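Local coordinates for protein cytochrome c-552 (Thiobacillus ferrooxidans, PDB 1H1O) that carries electrons in the periplasm as a high-potential cytochrome c with two haem groups, each held in its own cytochrome c domain, at residues Y29-R34 with G138-Y143. Numbering follows the deposited sequence.
Sequences YPIVPR and GQRYGY. With HEM (protoporphyrin IX containing Fe), chain D.
Gln-139 lays its amide along the backbone of Arg-34 and makes two bonds to it: Arg-34 N donates to OE1 (2.9 Å) and NE2 donates to Arg-34 O (3.1 Å), each meeting a lone pair in the carbonyl plane. A primary amide suits this place because it offers donor and acceptor together. The Gln-139 chain bends at chi2 (46°), which lets OE1 also accept from Arg-140 N. Arg-34 runs the opposite way past Gln-139, extended from CG to NE, long enough for NH1 to reach Gly-138 O (2.6 Å) near the guanidinium plane. CG of Arg-140 sits over one face of this guanidinium. Asp-26 forms a salt bridge with Arg-34 NE; a leucine in place of Arg-34 would probably cost Asp-26 that bridge and leave Gly-138 O without this donor. The contact joins the two cytochrome c domains of this c4-type protein beside the haem propionates. Arg-140 turns its guanidinium face over Pro-30 CA, while its NH1 hydrogen-bonds Thr-27 OG1. Gly-142 fits because a CB would clash with Pro-30 CB. Tyr-143 serves twice: one ring face takes Pro-33 CB over its centre, a CH-pi contact, and the phenol OH hydrogen-bonds a propionate of the other haem.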
# COMPACT_ATOMS: atom_id res chain seq x y z
N TYR A 29 -11.37 1.12 -7.54
CA TYR A 29 -10.46 1.79 -8.47
C TYR A 29 -8.99 1.51 -8.14
O TYR A 29 -8.65 1.15 -7.02
CB TYR A 29 -10.65 3.31 -8.44
CG TYR A 29 -12.06 3.82 -8.16
CD1 TYR A 29 -12.53 3.95 -6.86
CD2 TYR A 29 -12.88 4.24 -9.20
CE1 TYR A 29 -13.77 4.51 -6.60
CE2 TYR A 29 -14.14 4.79 -8.95
CZ TYR A 29 -14.57 4.93 -7.64
OH TYR A 29 -15.80 5.50 -7.38
N PRO A 30 -8.09 1.67 -9.12
CA PRO A 30 -6.66 1.42 -8.88
C PRO A 30 -6.13 2.13 -7.62
O PRO A 30 -5.23 1.61 -6.94
CB PRO A 30 -6.02 1.95 -10.15
CG PRO A 30 -7.06 1.63 -11.19
CD PRO A 30 -8.35 2.03 -10.52
N ILE A 31 -6.69 3.29 -7.28
CA ILE A 31 -6.24 4.04 -6.11
C ILE A 31 -6.77 3.51 -4.78
O ILE A 31 -6.41 4.02 -3.73
CB ILE A 31 -6.64 5.50 -6.19
CG1 ILE A 31 -8.12 5.59 -6.56
CG2 ILE A 31 -5.73 6.21 -7.16
CD1 ILE A 31 -8.72 6.97 -6.43
N VAL A 32 -7.65 2.52 -4.83
CA VAL A 32 -8.16 1.93 -3.59
C VAL A 32 -7.33 0.68 -3.44
O VAL A 32 -7.40 -0.24 -4.24
CB VAL A 32 -9.64 1.54 -3.67
CG1 VAL A 32 -10.05 0.89 -2.35
CG2 VAL A 32 -10.50 2.77 -3.91
N PRO A 33 -6.51 0.63 -2.39
CA PRO A 33 -5.66 -0.53 -2.17
C PRO A 33 -6.40 -1.75 -1.70
O PRO A 33 -7.44 -1.65 -1.03
CB PRO A 33 -4.68 -0.04 -1.12
CG PRO A 33 -5.57 0.79 -0.25
CD PRO A 33 -6.41 1.57 -1.26
N ARG A 34 -5.86 -2.90 -2.08
CA ARG A 34 -6.40 -4.17 -1.64
C ARG A 34 -5.97 -4.23 -0.19
O ARG A 34 -4.94 -3.68 0.18
CB ARG A 34 -5.79 -5.30 -2.47
CG ARG A 34 -6.19 -5.18 -3.93
CD ARG A 34 -5.55 -6.23 -4.80
NE ARG A 34 -5.97 -6.06 -6.19
CZ ARG A 34 -5.14 -5.97 -7.21
NH1 ARG A 34 -3.82 -6.04 -7.01
NH2 ARG A 34 -5.61 -5.84 -8.44
N GLY A 138 1.21 -7.90 -4.53
CA GLY A 138 -0.19 -8.07 -4.85
C GLY A 138 -1.00 -6.80 -4.76
O GLY A 138 -2.17 -6.77 -5.12
N GLN A 139 -0.37 -5.73 -4.28
CA GLN A 139 -1.05 -4.45 -4.18
C GLN A 139 -1.33 -3.95 -5.59
O GLN A 139 -0.64 -4.33 -6.54
CB GLN A 139 -0.19 -3.45 -3.41
CG GLN A 139 -0.91 -2.15 -3.07
CD GLN A 139 -2.30 -2.40 -2.51
OE1 GLN A 139 -3.26 -2.59 -3.27
NE2 GLN A 139 -2.41 -2.41 -1.19
N ARG A 140 -2.34 -3.10 -5.73
CA ARG A 140 -2.70 -2.54 -7.03
C ARG A 140 -1.60 -1.65 -7.56
O ARG A 140 -0.94 -0.92 -6.82
CB ARG A 140 -4.02 -1.76 -6.93
CG ARG A 140 -5.14 -2.54 -6.27
CD ARG A 140 -6.50 -2.13 -6.80
NE ARG A 140 -6.51 -2.16 -8.27
CZ ARG A 140 -7.59 -1.93 -9.01
NH1 ARG A 140 -8.75 -1.65 -8.43
NH2 ARG A 140 -7.49 -1.97 -10.34
N TYR A 141 -1.42 -1.71 -8.87
CA TYR A 141 -0.41 -0.95 -9.58
C TYR A 141 -0.52 0.56 -9.38
O TYR A 141 0.43 1.23 -8.95
CB TYR A 141 -0.53 -1.32 -11.05
CG TYR A 141 0.34 -0.54 -11.99
CD1 TYR A 141 1.71 -0.77 -12.04
CD2 TYR A 141 -0.22 0.39 -12.84
CE1 TYR A 141 2.51 -0.08 -12.95
CE2 TYR A 141 0.57 1.09 -13.75
CZ TYR A 141 1.93 0.85 -13.80
OH TYR A 141 2.69 1.56 -14.69
N GLY A 142 -1.70 1.10 -9.70
CA GLY A 142 -1.91 2.52 -9.55
C GLY A 142 -1.76 2.91 -8.10
O GLY A 142 -1.19 3.96 -7.80
N TYR A 143 -2.25 2.08 -7.19
CA TYR A 143 -2.15 2.42 -5.79
C TYR A 143 -0.71 2.60 -5.34
O TYR A 143 -0.40 3.55 -4.62
CB TYR A 143 -2.80 1.37 -4.91
CG TYR A 143 -2.74 1.75 -3.46
CD1 TYR A 143 -3.58 2.74 -2.94
CD2 TYR A 143 -1.80 1.17 -2.61
CE1 TYR A 143 -3.48 3.13 -1.60
CE2 TYR A 143 -1.69 1.55 -1.28
CZ TYR A 143 -2.52 2.53 -0.78
OH TYR A 143 -2.41 2.88 0.54
CHA HEM D . -7.07 3.04 2.03
CHB HEM D . -9.25 0.65 5.58
CHC HEM D . -13.52 1.97 3.79
CHD HEM D . -11.38 4.24 0.21
C1A HEM D . -7.27 2.26 3.17
C2A HEM D . -6.23 1.71 4.02
C3A HEM D . -6.85 1.03 5.02
C4A HEM D . -8.27 1.18 4.77
CMA HEM D . -6.26 0.27 6.18
CAA HEM D . -4.75 1.89 3.79
CBA HEM D . -4.11 0.71 3.02
CGA HEM D . -2.73 0.84 2.75
O1A HEM D . -2.24 -0.03 1.96
O2A HEM D . -2.01 1.74 3.24
C1B HEM D . -10.61 0.81 5.39
C2B HEM D . -11.59 0.27 6.30
C3B HEM D . -12.80 0.66 5.81
C4B HEM D . -12.54 1.41 4.60
CMB HEM D . -11.25 -0.55 7.53
CAB HEM D . -14.18 0.42 6.38
CBB HEM D . -14.42 1.02 7.79
C1C HEM D . -13.32 2.69 2.65
C2C HEM D . -14.37 3.26 1.85
C3C HEM D . -13.74 3.92 0.84
C4C HEM D . -12.34 3.73 1.03
CMC HEM D . -15.84 3.12 2.17
CAC HEM D . -14.33 4.74 -0.32
CBC HEM D . -15.24 5.91 0.15
C1D HEM D . -10.01 4.11 0.38
C2D HEM D . -9.03 4.72 -0.50
C3D HEM D . -7.84 4.41 0.03
C4D HEM D . -8.08 3.58 1.21
CMD HEM D . -9.38 5.55 -1.72
CAD HEM D . -6.47 4.81 -0.42
CBD HEM D . -6.34 6.34 0.09
CGD HEM D . -5.05 6.84 0.27
O1D HEM D . -4.28 6.87 -0.71
O2D HEM D . -4.67 7.31 1.38
NA HEM D . -8.50 1.93 3.64
NB HEM D . -11.19 1.50 4.35
NC HEM D . -12.08 2.98 2.13
ND HEM D . -9.41 3.42 1.40
FE HEM D . -10.30 2.44 2.85